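Local coordinates for protein putative glucose-6-phosphate 1-epimerase (Salmonella typhimurium, PDB 2HTA) that probably interconverts the alpha and beta anomers of glucose 6-phosphate as a hexose-6-phosphate mutarotase of the aldose 1-epimerase family, at residues V190-F199 with G209-F218. Residues are numbered along the deposited sequence; the frame is centred on the assembly and turned at random.
Sequences VKVSGLGDRF and GVLTDGIQTF
The Phe199 ring lies flat against the backbone of Gly209. Gly209 CA sits over one face in a CH-pi contact, 3.8 Å from the ring centroid and shifted toward the rim. The ring gets there because Phe199 CG is tucked between its own N and C (chi1 58°), which swings the ring across the neighbouring strand. With no side chain, Gly209 lets the ring come this close. Leu211 CG meets Phe199 CE2 obliquely at 3.8 Å. The Arg198 guanidinium is covered on one face by Val210 CG2, centred over it, 3.7 Å from Arg198 CZ. Its NH1 also forms a salt bridge with Glu208. At the other end, the Phe218 ring has Val190 O at its edge, while Val192 CG2 approaches it obliquely.

Gln216 uses its CB to touch Leu195 CD1 at 3.5 Å, the two side chains crossing at about a right angle. Its amide is fixed from both ends: NE2 donates to Thr217 O, in the amide plane, and OE1 is bonded to Tyr226 and Arg224.

Two antiparallel pairings join the backbones. Val192 and Gln216 exchange two nearly straight bonds, and Phe199 and Gly209 exchange two more bent ones. Between them the regular ladder is interrupted, but the chains stay close. There Leu195 N bonds to a lone pair of Gly214 O at 3.0 Å, and Leu211 N meets Asp197 O at 2.7 Å from above the carbonyl plane. Asp213 OD1 accepts from Ile215 N in an Asx turn.

The segments belong to the beta hairpin 198-201/207-210 and its flanking strands. The short, weakly bonded strand 216-217 edges a large antiparallel sheet in the beta-sandwich fold of galactose mutarotases. The Phe218 side chain lies about 8 Å from that of Asp223, a substrate-binding residue by similarity, and about 9 Å from that of Glu282, probably an active-site residue.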
loop_
_atom_site.group_PDB
_atom_site.type_symbol
_atom_site.label_atom_id
_atom_site.label_comp_id
_atom_site.label_asym_id
_atom_site.label_seq_id
_atom_site.Cartn_x
_atom_site.Cartn_y
_atom_site.Cartn_z
ATOM N N VAL A 190 1.125 -14.338 13.618
ATOM C CA VAL A 190 0.125 -13.356 13.176
ATOM C C VAL A 190 -1.154 -14.078 12.789
ATOM O O VAL A 190 -1.107 -15.117 12.167
ATOM C CB VAL A 190 0.664 -12.520 11.985
ATOM C CG1 VAL A 190 -0.477 -11.727 11.332
ATOM C CG2 VAL A 190 1.733 -11.592 12.490
ATOM N N LYS A 191 -2.293 -13.561 13.222
ATOM C CA LYS A 191 -3.542 -13.906 12.578
ATOM C C LYS A 191 -4.304 -12.644 12.187
ATOM O O LYS A 191 -4.199 -11.559 12.850
ATOM C CB LYS A 191 -4.385 -14.851 13.429
ATOM C CG LYS A 191 -4.780 -14.239 14.752
ATOM C CD LYS A 191 -5.200 -15.330 15.786
ATOM C CE LYS A 191 -5.513 -14.640 17.131
ATOM N NZ LYS A 191 -6.238 -15.502 18.173
ATOM N N VAL A 192 -5.069 -12.766 11.106
ATOM C CA VAL A 192 -5.917 -11.661 10.652
ATOM C C VAL A 192 -7.360 -12.124 10.714
ATOM O O VAL A 192 -7.691 -13.188 10.185
ATOM C CB VAL A 192 -5.534 -11.215 9.213
ATOM C CG1 VAL A 192 -6.442 -10.044 8.741
ATOM C CG2 VAL A 192 -4.047 -10.796 9.194
ATOM N N SER A 193 -8.212 -11.337 11.364
ATOM C CA SER A 193 -9.632 -11.675 11.472
ATOM C C SER A 193 -10.434 -10.682 10.647
ATOM O O SER A 193 -9.860 -9.703 10.122
ATOM C CB SER A 193 -10.075 -11.642 12.959
ATOM O OG SER A 193 -9.807 -10.384 13.506
ATOM N N GLY A 194 -11.752 -10.901 10.576
ATOM C CA GLY A 194 -12.662 -10.030 9.886
ATOM C C GLY A 194 -12.663 -10.316 8.392
ATOM O O GLY A 194 -13.200 -9.545 7.613
ATOM N N LEU A 195 -12.116 -11.456 8.013
ATOM C CA LEU A 195 -11.964 -11.796 6.569
ATOM C C LEU A 195 -13.142 -12.533 5.927
ATOM O O LEU A 195 -13.093 -12.884 4.725
ATOM C CB LEU A 195 -10.661 -12.567 6.341
ATOM C CG LEU A 195 -9.381 -11.760 6.593
ATOM C CD1 LEU A 195 -8.153 -12.693 6.598
ATOM C CD2 LEU A 195 -9.163 -10.575 5.647
ATOM N N GLY A 196 -14.206 -12.732 6.690
ATOM C CA GLY A 196 -15.413 -13.308 6.121
ATOM C C GLY A 196 -15.333 -14.813 5.873
ATOM O O GLY A 196 -14.846 -15.571 6.734
ATOM N N ASP A 197 -15.841 -15.261 4.722
ATOM C CA ASP A 197 -15.994 -16.690 4.503
ATOM C C ASP A 197 -15.268 -17.184 3.251
ATOM O O ASP A 197 -14.210 -17.841 3.366
ATOM C CB ASP A 197 -17.500 -17.125 4.623
ATOM C CG ASP A 197 -18.472 -16.341 3.696
ATOM O OD1 ASP A 197 -18.079 -15.550 2.779
ATOM O OD2 ASP A 197 -19.701 -16.594 3.891
ATOM N N ARG A 198 -15.827 -16.905 2.070
ATOM C CA ARG A 198 -15.209 -17.470 0.823
ATOM C C ARG A 198 -13.953 -16.737 0.431
ATOM O O ARG A 198 -13.836 -15.508 0.639
ATOM C CB ARG A 198 -16.215 -17.457 -0.315
ATOM C CG ARG A 198 -17.439 -18.326 0.066
ATOM C CD ARG A 198 -18.455 -18.561 -1.104
ATOM N NE ARG A 198 -19.261 -19.746 -0.727
ATOM C CZ ARG A 198 -19.014 -20.997 -1.130
ATOM N NH1 ARG A 198 -18.024 -21.271 -1.986
ATOM N NH2 ARG A 198 -19.800 -21.973 -0.698
ATOM N N PHE A 199 -13.023 -17.467 -0.198
ATOM C CA PHE A 199 -11.784 -16.899 -0.697
ATOM C C PHE A 199 -11.272 -17.691 -1.892
ATOM O O PHE A 199 -11.685 -18.843 -2.107
ATOM C CB PHE A 199 -10.662 -16.858 0.360
ATOM C CG PHE A 199 -10.313 -18.197 0.940
ATOM C CD1 PHE A 199 -9.275 -18.957 0.380
ATOM C CD2 PHE A 199 -10.968 -18.679 2.057
ATOM C CE1 PHE A 199 -8.915 -20.202 0.926
ATOM C CE2 PHE A 199 -10.601 -19.937 2.618
ATOM C CZ PHE A 199 -9.567 -20.692 2.025
ATOM N N GLY A 209 -12.057 -21.555 -1.259
ATOM C CA GLY A 209 -12.186 -22.084 0.068
ATOM C C GLY A 209 -13.242 -21.351 0.858
ATOM O O GLY A 209 -13.801 -20.359 0.412
ATOM N N VAL A 210 -13.525 -21.847 2.057
ATOM C CA VAL A 210 -14.494 -21.189 2.918
ATOM C C VAL A 210 -13.940 -21.203 4.324
ATOM O O VAL A 210 -13.663 -22.281 4.846
ATOM C CB VAL A 210 -15.878 -21.914 2.910
ATOM C CG1 VAL A 210 -16.842 -21.232 3.919
ATOM C CG2 VAL A 210 -16.538 -21.877 1.506
ATOM N N LEU A 211 -13.754 -20.021 4.910
ATOM C CA LEU A 211 -13.448 -19.888 6.362
ATOM C C LEU A 211 -14.733 -19.941 7.135
ATOM O O LEU A 211 -15.784 -19.470 6.659
ATOM C CB LEU A 211 -12.698 -18.574 6.666
ATOM C CG LEU A 211 -11.333 -18.339 6.035
ATOM C CD1 LEU A 211 -10.889 -16.936 6.283
ATOM C CD2 LEU A 211 -10.193 -19.366 6.439
ATOM N N THR A 212 -14.711 -20.545 8.315
ATOM C CA THR A 212 -15.944 -20.575 9.098
ATOM C C THR A 212 -15.920 -19.519 10.182
ATOM O O THR A 212 -16.932 -19.289 10.809
ATOM C CB THR A 212 -16.143 -21.907 9.788
ATOM O OG1 THR A 212 -14.955 -22.176 10.534
ATOM C CG2 THR A 212 -16.389 -23.023 8.729
ATOM N N ASP A 213 -14.787 -18.846 10.357
ATOM C CA ASP A 213 -14.638 -17.854 11.438
ATOM C C ASP A 213 -13.980 -16.539 11.012
ATOM O O ASP A 213 -13.764 -15.656 11.869
ATOM C CB ASP A 213 -13.783 -18.478 12.551
ATOM C CG ASP A 213 -12.399 -18.958 12.039
ATOM O OD1 ASP A 213 -12.007 -18.776 10.849
ATOM O OD2 ASP A 213 -11.654 -19.557 12.833
ATOM N N GLY A 214 -13.646 -16.428 9.724
ATOM C CA GLY A 214 -13.034 -15.217 9.167
ATOM C C GLY A 214 -11.611 -14.970 9.608
ATOM O O GLY A 214 -11.105 -13.866 9.486
ATOM N N ILE A 215 -10.962 -16.010 10.111
ATOM C CA ILE A 215 -9.604 -15.873 10.668
ATOM C C ILE A 215 -8.556 -16.592 9.846
ATOM O O ILE A 215 -8.670 -17.820 9.631
ATOM C CB ILE A 215 -9.541 -16.376 12.119
ATOM C CG1 ILE A 215 -10.372 -15.433 13.032
ATOM C CG2 ILE A 215 -8.007 -16.490 12.599
ATOM C CD1 ILE A 215 -10.567 -16.009 14.405
ATOM N N GLN A 216 -7.547 -15.846 9.394
ATOM C CA GLN A 216 -6.434 -16.402 8.587
ATOM C C GLN A 216 -5.118 -16.374 9.337
ATOM O O GLN A 216 -4.726 -15.339 9.888
ATOM C CB GLN A 216 -6.289 -15.631 7.247
ATOM C CG GLN A 216 -5.226 -16.182 6.335
ATOM C CD GLN A 216 -5.659 -17.504 5.730
ATOM O OE1 GLN A 216 -6.753 -17.609 5.139
ATOM N NE2 GLN A 216 -4.816 -18.516 5.875
ATOM N N THR A 217 -4.398 -17.496 9.316
ATOM C CA THR A 217 -3.000 -17.552 9.771
ATOM C C THR A 217 -2.057 -17.744 8.568
ATOM O O THR A 217 -2.491 -18.107 7.480
ATOM C CB THR A 217 -2.741 -18.728 10.766
ATOM O OG1 THR A 217 -3.161 -19.975 10.207
ATOM C CG2 THR A 217 -3.462 -18.503 12.140
ATOM N N PHE A 218 -0.772 -17.533 8.785
ATOM C CA PHE A 218 0.192 -17.379 7.726
ATOM C C PHE A 218 1.362 -18.248 8.087
ATOM O O PHE A 218 2.449 -17.738 8.314
ATOM C CB PHE A 218 0.616 -15.905 7.564
ATOM C CG PHE A 218 -0.522 -15.018 7.106
ATOM C CD1 PHE A 218 -1.485 -14.574 8.010
ATOM C CD2 PHE A 218 -0.678 -14.712 5.752
ATOM C CE1 PHE A 218 -2.604 -13.790 7.547
ATOM C CE2 PHE A 218 -1.781 -13.916 5.306
ATOM C CZ PHE A 218 -2.722 -13.487 6.206
HETATM O O HOH W 1 0.512 -16.943 11.313
HETATM O O HOH W 2 -13.421 -12.874 11.984
#